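Local coordinates for protein manganese lipoxygenase (Gaeumannomyces graminis, PDB 5FX8) that uses a catalytic manganese ion to oxygenate linoleic and alpha-linolenic acids to 11S- and 13R-hydroperoxy fatty acids, at residues T224-R229 with F342-F347; A251-T254 with L260-T263; A371-K376 with L463-T468. All coordinates share one frame; numbering follows the deposited sequence.

The three contacts lie within the lipoxygenase family region, at separate places in a largely helical chain. Interaction 2, a short antiparallel strand pairing at one edge of the five-stranded sheet, is nested along the sequence inside the stretch of chain that interaction 1 closes; their centres are about 24 Å apart and their nearest atoms about 11 Å. Interaction 3 follows in series, between the start of helix 374-380 and helix 460-481, with its centre about 36 Å from each of the others and across the chain's centre from interaction 1. Helix 460-481 also carries His478, a manganese ligand, whereas interaction 1 approaches the metal region through Phe347.

Interaction 1 (T224-R229 with F342-F347); sequences TPQPGR and FWDQNF
Gln226 reaches from its loop to the C-terminal end of helix 342-346, where its side-chain amide nitrogen meets two backbone carbonyls. Gln226 NE2 gives a nearly straight hydrogen bond to Asp344 O, 2.9 Å long with an N-H...O angle of 172°. The acceptor lies in the Gln226 amide plane, and the donor meets a lone pair in the carbonyl plane of Asp344. The second bond, from NE2 to Phe347 O, is equally short but strongly bent, 120° at the hydrogen, and counts as weak. With CG anti to the carbonyl carbon (chi1 -58°) and the chain extended beyond it, Gln226 carries its amide to the helix end.

A bridging water also joins the two segments. It accepts a hydrogen bond from Arg229 NE (2.8 Å), in the plane of the guanidinium, and is placed to donate to Asp344 O (3.1 Å) and Phe347 O (3.0 Å), although more acceptors surround it than it has protons. The Asp344 and Gln226 side chains cross at about a right angle, but the carboxylate's hydrogen bonds go elsewhere: OD1 to Ala351 N and OD2 to Gly340 N. Asn346 ND2 turns back to Phe342 O (2.8 Å), again in the carbonyl plane.

Gln226 opens a type II beta turn with glycine at its third position, closed by Arg229 N to Gln226 O at 2.8 Å. Beyond the helix end, the Phe347 ring lies over one face of the Trp343 indole, while its backbone carbonyl faces the loop. The Phe347 side chain lies about 8 Å from that of Asn482, a manganese ligand. The arrangement is a side-chain amide and a water meeting backbone carbonyls at a helix C-terminus, beside the region of the manganese site in the lipoxygenase fold.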
ATOM      1  N   THR A 224     -24.611  -2.817  12.938  1.00 13.86           N
ATOM      2  CA  THR A 224     -24.881  -4.139  13.450  1.00 12.13           C
ATOM      3  C   THR A 224     -23.873  -5.124  12.899  1.00 13.76           C
ATOM      4  O   THR A 224     -23.736  -5.235  11.678  1.00 14.61           O
ATOM      5  CB  THR A 224     -26.282  -4.586  13.050  1.00 12.08           C
ATOM      6  OG1 THR A 224     -27.222  -3.563  13.392  1.00 17.22           O
ATOM      7  CG2 THR A 224     -26.645  -5.890  13.724  1.00 10.04           C
ATOM      8  N   PRO A 225     -23.195  -5.886  13.742  1.00 12.51           N
ATOM      9  CA  PRO A 225     -22.211  -6.837  13.239  1.00 11.98           C
ATOM     10  C   PRO A 225     -22.844  -7.938  12.407  1.00 15.56           C
ATOM     11  O   PRO A 225     -24.030  -8.248  12.523  1.00 19.38           O
ATOM     12  CB  PRO A 225     -21.598  -7.405  14.515  1.00 13.20           C
ATOM     13  CG  PRO A 225     -21.868  -6.414  15.521  1.00 14.79           C
ATOM     14  CD  PRO A 225     -23.197  -5.857  15.205  1.00 13.93           C
ATOM     15  N   GLN A 226     -22.021  -8.528  11.551  1.00 15.60           N
ATOM     16  CA  GLN A 226     -22.422  -9.721  10.841  1.00 15.49           C
ATOM     17  C   GLN A 226     -22.677 -10.850  11.831  1.00 17.22           C
ATOM     18  O   GLN A 226     -22.012 -10.933  12.865  1.00 23.27           O
ATOM     19  CB  GLN A 226     -21.338 -10.159   9.872  1.00 17.71           C
ATOM     20  CG  GLN A 226     -20.924  -9.154   8.829  1.00 12.77           C
ATOM     21  CD  GLN A 226     -19.942  -9.783   7.906  1.00 16.95           C
ATOM     22  OE1 GLN A 226     -20.323 -10.563   7.042  1.00 20.77           O
ATOM     23  NE2 GLN A 226     -18.668  -9.497   8.101  1.00 13.32           N
ATOM     24  N   PRO A 227     -23.603 -11.751  11.523  1.00 19.58           N
ATOM     25  CA  PRO A 227     -23.856 -12.890  12.418  1.00 18.03           C
ATOM     26  C   PRO A 227     -22.594 -13.690  12.697  1.00 16.52           C
ATOM     27  O   PRO A 227     -21.760 -13.900  11.818  1.00 18.96           O
ATOM     28  CB  PRO A 227     -24.892 -13.722  11.648  1.00 20.48           C
ATOM     29  CG  PRO A 227     -24.813 -13.232  10.228  1.00 22.07           C
ATOM     30  CD  PRO A 227     -24.442 -11.787  10.316  1.00 18.36           C
ATOM     31  N   GLY A 228     -22.464 -14.153  13.935  1.00 16.69           N
ATOM     32  CA  GLY A 228     -21.242 -14.784  14.373  1.00 17.73           C
ATOM     33  C   GLY A 228     -20.106 -13.825  14.674  1.00 22.75           C
ATOM     34  O   GLY A 228     -19.049 -14.272  15.127  1.00 23.53           O
ATOM     35  N   ARG A 229     -20.302 -12.522  14.426  1.00 19.93           N
ATOM     36  CA  ARG A 229     -19.373 -11.443  14.694  1.00 19.55           C
ATOM     37  C   ARG A 229     -19.955 -10.480  15.708  1.00 19.70           C
ATOM     38  O   ARG A 229     -21.169 -10.308  15.819  1.00 15.77           O
ATOM     39  CB  ARG A 229     -19.047 -10.641  13.447  1.00 18.87           C
ATOM     40  CG  ARG A 229     -18.623 -11.495  12.305  1.00 18.54           C
ATOM     41  CD  ARG A 229     -17.388 -12.324  12.582  1.00 18.00           C
ATOM     42  NE  ARG A 229     -16.993 -13.096  11.430  1.00 20.30           N
ATOM     43  CZ  ARG A 229     -17.317 -14.386  11.256  1.00 26.48           C
ATOM     44  NH1 ARG A 229     -18.066 -15.075  12.106  1.00 26.34           N
ATOM     45  NH2 ARG A 229     -16.908 -15.015  10.184  1.00 23.24           N
ATOM     46  N   PHE A 342     -13.828  -9.347   0.431  1.00 12.61           N
ATOM     47  CA  PHE A 342     -12.777  -9.540   1.415  1.00 13.21           C
ATOM     48  C   PHE A 342     -13.091  -8.845   2.721  1.00 12.67           C
ATOM     49  O   PHE A 342     -12.714  -9.330   3.803  1.00 14.47           O
ATOM     50  CB  PHE A 342     -11.471  -9.029   0.862  1.00 13.64           C
ATOM     51  CG  PHE A 342     -11.026  -9.745  -0.340  1.00 14.33           C
ATOM     52  CD1 PHE A 342     -10.843 -11.101  -0.318  1.00 13.81           C
ATOM     53  CD2 PHE A 342     -10.755  -9.058  -1.497  1.00 15.41           C
ATOM     54  CE1 PHE A 342     -10.404 -11.756  -1.416  1.00 13.94           C
ATOM     55  CE2 PHE A 342     -10.312  -9.725  -2.606  1.00 13.39           C
ATOM     56  CZ  PHE A 342     -10.153 -11.085  -2.554  1.00 13.26           C
ATOM     57  N   TRP A 343     -13.771  -7.706   2.650  1.00 11.58           N
ATOM     58  CA  TRP A 343     -14.167  -7.056   3.886  1.00 12.53           C
ATOM     59  C   TRP A 343     -15.109  -7.954   4.663  1.00 12.42           C
ATOM     60  O   TRP A 343     -14.833  -8.297   5.817  1.00 18.37           O
ATOM     61  CB  TRP A 343     -14.797  -5.686   3.628  1.00 10.98           C
ATOM     62  CG  TRP A 343     -15.232  -5.000   4.916  1.00 11.66           C
ATOM     63  CD1 TRP A 343     -16.423  -5.142   5.540  1.00 11.80           C
ATOM     64  CD2 TRP A 343     -14.469  -4.089   5.727  1.00 12.48           C
ATOM     65  NE1 TRP A 343     -16.462  -4.398   6.691  1.00 11.53           N
ATOM     66  CE2 TRP A 343     -15.277  -3.736   6.828  1.00 11.84           C
ATOM     67  CE3 TRP A 343     -13.191  -3.526   5.624  1.00 12.19           C
ATOM     68  CZ2 TRP A 343     -14.852  -2.845   7.819  1.00 11.54           C
ATOM     69  CZ3 TRP A 343     -12.762  -2.657   6.621  1.00 10.11           C
ATOM     70  CH2 TRP A 343     -13.596  -2.312   7.693  1.00 10.79           C
ATOM     71  N   ASP A 344     -16.206  -8.386   4.024  1.00 14.50           N
ATOM     72  CA  ASP A 344     -17.185  -9.242   4.696  1.00 13.05           C
ATOM     73  C   ASP A 344     -16.529 -10.490   5.254  1.00 12.24           C
ATOM     74  O   ASP A 344     -16.822 -10.896   6.376  1.00 13.83           O
ATOM     75  CB  ASP A 344     -18.319  -9.639   3.740  1.00 14.78           C
ATOM     76  CG  ASP A 344     -19.380  -8.569   3.608  1.00 15.97           C
ATOM     77  OD1 ASP A 344     -19.512  -7.720   4.519  1.00 18.75           O
ATOM     78  OD2 ASP A 344     -20.096  -8.586   2.585  1.00 19.45           O
ATOM     79  N   GLN A 345     -15.615 -11.084   4.486  1.00 12.38           N
ATOM     80  CA  GLN A 345     -14.922 -12.289   4.918  1.00 12.43           C
ATOM     81  C   GLN A 345     -14.150 -12.073   6.210  1.00 12.77           C
ATOM     82  O   GLN A 345     -14.017 -13.002   7.000  1.00 15.06           O
ATOM     83  CB  GLN A 345     -13.959 -12.768   3.839  1.00 13.43           C
ATOM     84  CG  GLN A 345     -14.556 -13.249   2.557  1.00 19.95           C
ATOM     85  CD  GLN A 345     -13.491 -13.420   1.463  1.00 36.73           C
ATOM     86  OE1 GLN A 345     -12.308 -13.627   1.760  1.00 32.64           O
ATOM     87  NE2 GLN A 345     -13.905 -13.308   0.193  1.00 31.99           N
ATOM     88  N   ASN A 346     -13.582 -10.877   6.426  1.00 12.40           N
ATOM     89  CA  ASN A 346     -12.631 -10.733   7.522  1.00 11.91           C
ATOM     90  C   ASN A 346     -13.042  -9.787   8.637  1.00 12.09           C
ATOM     91  O   ASN A 346     -12.607  -9.969   9.766  1.00 12.16           O
ATOM     92  CB  ASN A 346     -11.283 -10.273   6.983  1.00 12.76           C
ATOM     93  CG  ASN A 346     -10.665 -11.276   6.084  1.00 12.24           C
ATOM     94  OD1 ASN A 346     -10.024 -12.198   6.539  1.00 13.85           O
ATOM     95  ND2 ASN A 346     -10.861 -11.112   4.791  1.00 14.69           N
ATOM     96  N   PHE A 347     -13.832  -8.777   8.369  1.00 11.94           N
ATOM     97  CA  PHE A 347     -14.112  -7.798   9.398  1.00 11.20           C
ATOM     98  C   PHE A 347     -15.450  -8.074  10.068  1.00 12.83           C
ATOM     99  O   PHE A 347     -16.306  -8.798   9.546  1.00 15.72           O
ATOM    100  CB  PHE A 347     -14.102  -6.394   8.814  1.00 11.63           C
ATOM    101  CG  PHE A 347     -12.733  -5.894   8.446  1.00 11.51           C
ATOM    102  CD1 PHE A 347     -12.074  -6.374   7.331  1.00 11.52           C
ATOM    103  CD2 PHE A 347     -12.126  -4.913   9.199  1.00 10.36           C
ATOM    104  CE1 PHE A 347     -10.837  -5.895   7.004  1.00 11.83           C
ATOM    105  CE2 PHE A 347     -10.897  -4.422   8.866  1.00  9.73           C
ATOM    106  CZ  PHE A 347     -10.248  -4.908   7.773  1.00 11.29           C
TER
HETATM  107  O   HOH W   1     -15.874 -11.737   9.195  1.00 15.89           O

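Interaction 2 (A251-T254 with L260-T263)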
ATOM      1  N   ALA A 251      -9.298   5.037  30.646  1.00 14.17           N
ATOM      2  CA  ALA A 251     -10.488   4.202  30.705  1.00 14.51           C
ATOM      3  C   ALA A 251     -10.975   3.891  29.297  1.00 15.55           C
ATOM      4  O   ALA A 251     -10.633   4.572  28.333  1.00 15.71           O
ATOM      5  CB  ALA A 251     -11.596   4.878  31.510  1.00 16.01           C
ATOM      6  N   ILE A 252     -11.788   2.848  29.191  1.00 15.79           N
ATOM      7  CA  ILE A 252     -12.403   2.448  27.934  1.00 14.59           C
ATOM      8  C   ILE A 252     -13.858   2.120  28.213  1.00 15.96           C
ATOM      9  O   ILE A 252     -14.151   1.284  29.066  1.00 18.16           O
ATOM     10  CB  ILE A 252     -11.683   1.242  27.298  1.00 15.44           C
ATOM     11  CG1 ILE A 252     -10.238   1.603  26.963  1.00 14.93           C
ATOM     12  CG2 ILE A 252     -12.401   0.782  26.037  1.00 13.62           C
ATOM     13  CD1 ILE A 252      -9.416   0.463  26.402  1.00 15.70           C
ATOM     14  N   LYS A 253     -14.768   2.768  27.499  1.00 16.16           N
ATOM     15  CA  LYS A 253     -16.195   2.537  27.638  1.00 17.05           C
ATOM     16  C   LYS A 253     -16.735   1.937  26.343  1.00 19.12           C
ATOM     17  O   LYS A 253     -16.569   2.528  25.273  1.00 20.77           O
ATOM     18  CB  LYS A 253     -16.913   3.844  27.963  1.00 16.62           C
ATOM     19  CG  LYS A 253     -18.265   3.659  28.565  1.00 20.38           C
ATOM     20  CD  LYS A 253     -19.047   4.923  28.555  1.00 21.92           C
ATOM     21  CE  LYS A 253     -20.336   4.727  29.273  1.00 22.95           C
ATOM     22  NZ  LYS A 253     -21.219   5.842  28.951  1.00 32.89           N
ATOM     23  N   THR A 254     -17.413   0.791  26.442  1.00 17.55           N
ATOM     24  CA  THR A 254     -17.798   0.039  25.249  1.00 18.09           C
ATOM     25  C   THR A 254     -18.949   0.674  24.497  1.00 20.03           C
ATOM     26  O   THR A 254     -19.061   0.485  23.282  1.00 23.34           O
ATOM     27  CB  THR A 254     -18.244  -1.363  25.606  1.00 17.60           C
ATOM     28  OG1 THR A 254     -19.539  -1.274  26.197  1.00 18.19           O
ATOM     29  CG2 THR A 254     -17.272  -2.007  26.563  1.00 19.18           C
ATOM     30  N   LEU A 260     -20.104  -1.319  29.841  1.00 21.65           N
ATOM     31  CA  LEU A 260     -19.159  -1.298  30.939  1.00 21.81           C
ATOM     32  C   LEU A 260     -18.023  -0.311  30.671  1.00 20.57           C
ATOM     33  O   LEU A 260     -17.751   0.073  29.534  1.00 23.43           O
ATOM     34  CB  LEU A 260     -18.596  -2.694  31.169  1.00 21.54           C
ATOM     35  CG  LEU A 260     -19.621  -3.769  31.502  1.00 20.86           C
ATOM     36  CD1 LEU A 260     -18.907  -5.061  31.755  1.00 22.89           C
ATOM     37  CD2 LEU A 260     -20.375  -3.361  32.709  1.00 20.00           C
ATOM     38  N   THR A 261     -17.346   0.087  31.741  1.00 19.99           N
ATOM     39  CA  THR A 261     -16.176   0.952  31.664  1.00 17.74           C
ATOM     40  C   THR A 261     -15.001   0.221  32.288  1.00 17.13           C
ATOM     41  O   THR A 261     -15.045  -0.128  33.464  1.00 21.46           O
ATOM     42  CB  THR A 261     -16.411   2.282  32.384  1.00 18.06           C
ATOM     43  OG1 THR A 261     -17.621   2.884  31.920  1.00 22.00           O
ATOM     44  CG2 THR A 261     -15.287   3.236  32.092  1.00 18.34           C
ATOM     45  N   TYR A 262     -13.956   0.002  31.515  1.00 19.26           N
ATOM     46  CA  TYR A 262     -12.765  -0.696  31.972  1.00 19.25           C
ATOM     47  C   TYR A 262     -11.615   0.268  32.263  1.00 18.02           C
ATOM     48  O   TYR A 262     -11.577   1.409  31.798  1.00 17.93           O
ATOM     49  CB  TYR A 262     -12.310  -1.714  30.932  1.00 19.62           C
ATOM     50  CG  TYR A 262     -13.313  -2.780  30.613  1.00 19.57           C
ATOM     51  CD1 TYR A 262     -14.299  -2.573  29.662  1.00 19.27           C
ATOM     52  CD2 TYR A 262     -13.246  -4.010  31.229  1.00 19.46           C
ATOM     53  CE1 TYR A 262     -15.182  -3.541  29.369  1.00 20.11           C
ATOM     54  CE2 TYR A 262     -14.125  -4.973  30.938  1.00 20.33           C
ATOM     55  CZ  TYR A 262     -15.092  -4.736  30.013  1.00 19.12           C
ATOM     56  OH  TYR A 262     -15.984  -5.716  29.712  1.00 21.06           O
ATOM     57  N   THR A 263     -10.647  -0.231  33.009  1.00 16.14           N
ATOM     58  CA  THR A 263      -9.520   0.565  33.461  1.00 19.89           C
ATOM     59  C   THR A 263      -8.347  -0.393  33.554  1.00 19.99           C
ATOM     60  O   THR A 263      -8.562  -1.605  33.639  1.00 18.96           O
ATOM     61  CB  THR A 263      -9.845   1.228  34.821  1.00 17.30           C
ATOM     62  OG1 THR A 263     -10.663   2.383  34.618  1.00 17.24           O
ATOM     63  CG2 THR A 263      -8.655   1.638  35.539  1.00 17.42           C
TER
HETATM   64  O   HOH W   2     -19.895  -3.443  27.763  1.00 19.21           O
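A beta hairpin brings strand 246-253 against strand 261-262, and Ile252 and Tyr262 form its antiparallel hydrogen-bonded pair. Tyr262 N to Ile252 O is 2.8 Å and Ile252 N to Tyr262 O is 3.0 Å. Toward the connecting loop, Thr254 N adds a bond to Leu260 O at 3.2 Å, the donor lying almost on the line of the C=O. Lys253 and Thr261 make the neighbouring non-hydrogen-bonded pair, in which Lys253 CG passes 3.5 Å from Thr261 OG1.

Beyond the strand end, the methyl group of Thr254 meets the Tyr262 ring at its edge, with Thr254 CG2 3.8 Å from Tyr262 CE1. Thr254 OG1 sits between the backbone N and the carbonyl carbon (chi1 74°), which leaves CG2 anti to the carbonyl carbon, directed at the ring edge; OG1 itself is bonded to Val256 N and shares a water with Leu260 N.

The strand 261-262 lies at the outer edge of the five-stranded sheet. Helix 268-305 packs on Ile252 and Tyr262 through Ala274, helix 192-199 touches Thr263, and on the other side strand 246-253 pairs with strand 235-241.

Interaction 3 (A371-K376 with L463-T468)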
ATOM      1  N   ALA A 371      -8.522  21.891   5.717  1.00 10.80           N
ATOM      2  CA  ALA A 371      -8.758  21.293   7.031  1.00 12.91           C
ATOM      3  C   ALA A 371      -7.805  20.149   7.322  1.00 13.44           C
ATOM      4  O   ALA A 371      -7.504  19.868   8.492  1.00 15.94           O
ATOM      5  CB  ALA A 371     -10.191  20.786   7.103  1.00  8.41           C
ATOM      6  N   GLY A 372      -7.344  19.469   6.284  1.00  9.78           N
ATOM      7  CA  GLY A 372      -6.470  18.345   6.436  1.00  7.90           C
ATOM      8  C   GLY A 372      -5.002  18.644   6.391  1.00  8.92           C
ATOM      9  O   GLY A 372      -4.215  17.710   6.523  1.00  8.86           O
ATOM     10  N   TYR A 373      -4.581  19.893   6.193  1.00  9.35           N
ATOM     11  CA  TYR A 373      -3.158  20.188   6.235  1.00  9.07           C
ATOM     12  C   TYR A 373      -2.639  19.751   7.583  1.00  9.86           C
ATOM     13  O   TYR A 373      -3.361  19.824   8.570  1.00 11.85           O
ATOM     14  CB  TYR A 373      -2.907  21.670   6.037  1.00 10.18           C
ATOM     15  CG  TYR A 373      -3.190  22.237   4.676  1.00  8.92           C
ATOM     16  CD1 TYR A 373      -3.522  21.425   3.614  1.00  8.36           C
ATOM     17  CD2 TYR A 373      -3.127  23.601   4.460  1.00  8.12           C
ATOM     18  CE1 TYR A 373      -3.773  21.955   2.376  1.00  8.19           C
ATOM     19  CE2 TYR A 373      -3.376  24.138   3.215  1.00  8.48           C
ATOM     20  CZ  TYR A 373      -3.698  23.306   2.180  1.00  8.11           C
ATOM     21  OH  TYR A 373      -3.948  23.817   0.939  1.00 13.77           O
ATOM     22  N   LEU A 374      -1.399  19.276   7.628  1.00  9.79           N
ATOM     23  CA  LEU A 374      -0.880  18.614   8.825  1.00 11.20           C
ATOM     24  C   LEU A 374      -1.097  19.429  10.095  1.00 11.63           C
ATOM     25  O   LEU A 374      -1.753  18.979  11.035  1.00 12.96           O
ATOM     26  CB  LEU A 374       0.602  18.332   8.665  1.00 11.18           C
ATOM     27  CG  LEU A 374       1.165  17.531   9.834  1.00 11.66           C
ATOM     28  CD1 LEU A 374       0.722  16.104   9.719  1.00  7.19           C
ATOM     29  CD2 LEU A 374       2.656  17.642   9.857  1.00  9.92           C
ATOM     30  N   GLU A 375      -0.515  20.615  10.160  1.00 12.05           N
ATOM     31  CA  GLU A 375      -0.587  21.372  11.396  1.00 14.49           C
ATOM     32  C   GLU A 375      -1.971  21.942  11.628  1.00 14.70           C
ATOM     33  O   GLU A 375      -2.399  22.060  12.773  1.00 16.64           O
ATOM     34  CB  GLU A 375       0.460  22.471  11.400  1.00 15.66           C
ATOM     35  CG  GLU A 375       1.855  21.921  11.454  1.00 17.57           C
ATOM     36  CD  GLU A 375       2.876  22.941  11.872  1.00 30.76           C
ATOM     37  OE1 GLU A 375       2.564  24.155  11.833  1.00 35.07           O
ATOM     38  OE2 GLU A 375       3.993  22.520  12.258  1.00 37.50           O
ATOM     39  N   LYS A 376      -2.690  22.290  10.573  1.00 12.29           N
ATOM     40  CA  LYS A 376      -4.045  22.767  10.771  1.00 12.13           C
ATOM     41  C   LYS A 376      -4.914  21.683  11.409  1.00 14.41           C
ATOM     42  O   LYS A 376      -5.661  21.952  12.358  1.00 23.29           O
ATOM     43  CB  LYS A 376      -4.591  23.242   9.431  1.00 11.99           C
ATOM     44  CG  LYS A 376      -6.007  23.695   9.466  1.00 18.06           C
ATOM     45  CD  LYS A 376      -6.231  24.830  10.454  1.00 30.90           C
ATOM     46  CE  LYS A 376      -7.723  25.179  10.601  1.00 36.59           C
ATOM     47  NZ  LYS A 376      -7.960  26.385  11.461  1.00 42.22           N
ATOM     48  N   LEU A 463      -0.312  27.811  -3.916  1.00 12.16           N
ATOM     49  CA  LEU A 463      -0.078  26.704  -4.812  1.00 12.26           C
ATOM     50  C   LEU A 463       0.863  25.682  -4.181  1.00 11.31           C
ATOM     51  O   LEU A 463       0.638  24.473  -4.294  1.00 22.88           O
ATOM     52  CB  LEU A 463       0.463  27.233  -6.135  1.00 12.17           C
ATOM     53  CG  LEU A 463       0.699  26.117  -7.136  1.00 10.48           C
ATOM     54  CD1 LEU A 463      -0.609  25.423  -7.383  1.00  9.20           C
ATOM     55  CD2 LEU A 463       1.302  26.611  -8.403  1.00  9.30           C
ATOM     56  N   VAL A 464       1.906  26.147  -3.496  1.00 10.99           N
ATOM     57  CA  VAL A 464       2.855  25.234  -2.869  1.00 11.65           C
ATOM     58  C   VAL A 464       2.169  24.413  -1.782  1.00 13.52           C
ATOM     59  O   VAL A 464       2.484  23.234  -1.588  1.00 16.85           O
ATOM     60  CB  VAL A 464       4.073  26.014  -2.328  1.00 12.31           C
ATOM     61  CG1 VAL A 464       4.949  25.156  -1.479  1.00 11.33           C
ATOM     62  CG2 VAL A 464       4.883  26.543  -3.451  1.00 12.87           C
ATOM     63  N   ASP A 465       1.225  25.018  -1.056  1.00 14.49           N
ATOM     64  CA  ASP A 465       0.460  24.265  -0.065  1.00 10.06           C
ATOM     65  C   ASP A 465      -0.348  23.157  -0.709  1.00  8.79           C
ATOM     66  O   ASP A 465      -0.355  22.026  -0.230  1.00  7.91           O
ATOM     67  CB  ASP A 465      -0.481  25.177   0.691  1.00 11.74           C
ATOM     68  CG  ASP A 465       0.222  26.059   1.669  1.00 15.40           C
ATOM     69  OD1 ASP A 465       1.426  25.827   1.952  1.00 12.53           O
ATOM     70  OD2 ASP A 465      -0.456  26.993   2.148  1.00 15.23           O
ATOM     71  N   VAL A 466      -1.046  23.479  -1.787  1.00  8.72           N
ATOM     72  CA  VAL A 466      -1.852  22.492  -2.493  1.00  9.11           C
ATOM     73  C   VAL A 466      -0.997  21.320  -2.964  1.00  8.33           C
ATOM     74  O   VAL A 466      -1.296  20.154  -2.672  1.00  8.00           O
ATOM     75  CB  VAL A 466      -2.594  23.171  -3.656  1.00  9.09           C
ATOM     76  CG1 VAL A 466      -3.182  22.154  -4.612  1.00  9.03           C
ATOM     77  CG2 VAL A 466      -3.665  24.036  -3.106  1.00  8.09           C
ATOM     78  N   LEU A 467       0.088  21.610  -3.680  1.00  9.43           N
ATOM     79  CA  LEU A 467       0.934  20.552  -4.220  1.00  9.13           C
ATOM     80  C   LEU A 467       1.631  19.754  -3.119  1.00  7.43           C
ATOM     81  O   LEU A 467       1.785  18.529  -3.230  1.00 12.07           O
ATOM     82  CB  LEU A 467       1.943  21.151  -5.189  1.00  8.83           C
ATOM     83  CG  LEU A 467       1.358  21.984  -6.327  1.00  9.89           C
ATOM     84  CD1 LEU A 467       2.415  22.468  -7.290  1.00  7.01           C
ATOM     85  CD2 LEU A 467       0.296  21.190  -7.075  1.00 10.21           C
ATOM     86  N   THR A 468       2.037  20.420  -2.040  1.00  7.97           N
ATOM     87  CA  THR A 468       2.607  19.708  -0.906  1.00  9.05           C
ATOM     88  C   THR A 468       1.592  18.775  -0.266  1.00 15.40           C
ATOM     89  O   THR A 468       1.906  17.627   0.059  1.00  7.44           O
ATOM     90  CB  THR A 468       3.127  20.704   0.110  1.00  8.25           C
ATOM     91  OG1 THR A 468       3.955  21.628  -0.570  1.00  9.37           O
ATOM     92  CG2 THR A 468       3.956  20.019   1.128  1.00  7.28           C
TER
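The Tyr373 ring reaches helix 460-481 with its hydroxyl end, and Asp465 CB lies obliquely to it, 4.0 Å from Tyr373 CE2 and 4.0 Å from Tyr373 CZ. The nearest approach is from Tyr373 OH to Asp465 CB, 3.7 Å. The ring plane and the Asp465 carboxylate are turned 66° from each other, and the two side chains cross at about a right angle. The tyrosine touches the aspartate through its methylene, CB. Elsewhere around the ring, His469, one helical turn further along, makes an edge-to-face pair with it.

Tyr373 OH also comes within van der Waals range of Val466, 4.1 Å from Val466 CG2. Val466 directs its CB away from the tyrosine, but CG2 is anti to the carbonyl carbon and beside the backbone N, on the side where the hydroxyl arrives. No hydrogen bond joins the two segments, so the contact is one of van der Waals packing. The polar partner of Asp465 lies elsewhere: OD1 forms a salt bridge with Arg409 NH1 of helix 396-420. The backbone points CB toward the tyrosine, and chi1 of -73° sets CG beside the backbone N.

Tyr373 occupies the N-cap position of helix 374-380, immediately after the 3-10 turn that ends at Gly372, and its side chain reaches the longer helix. Around this junction, helix 396-420 packs on helix 460-481 through Met412, which touches Leu467 and Thr468, and through Val416 on Val464. Helix 434-444 lies against Leu463 and Val466 through Trp439, while Phe369 and Pro453 from loops also touch Val466.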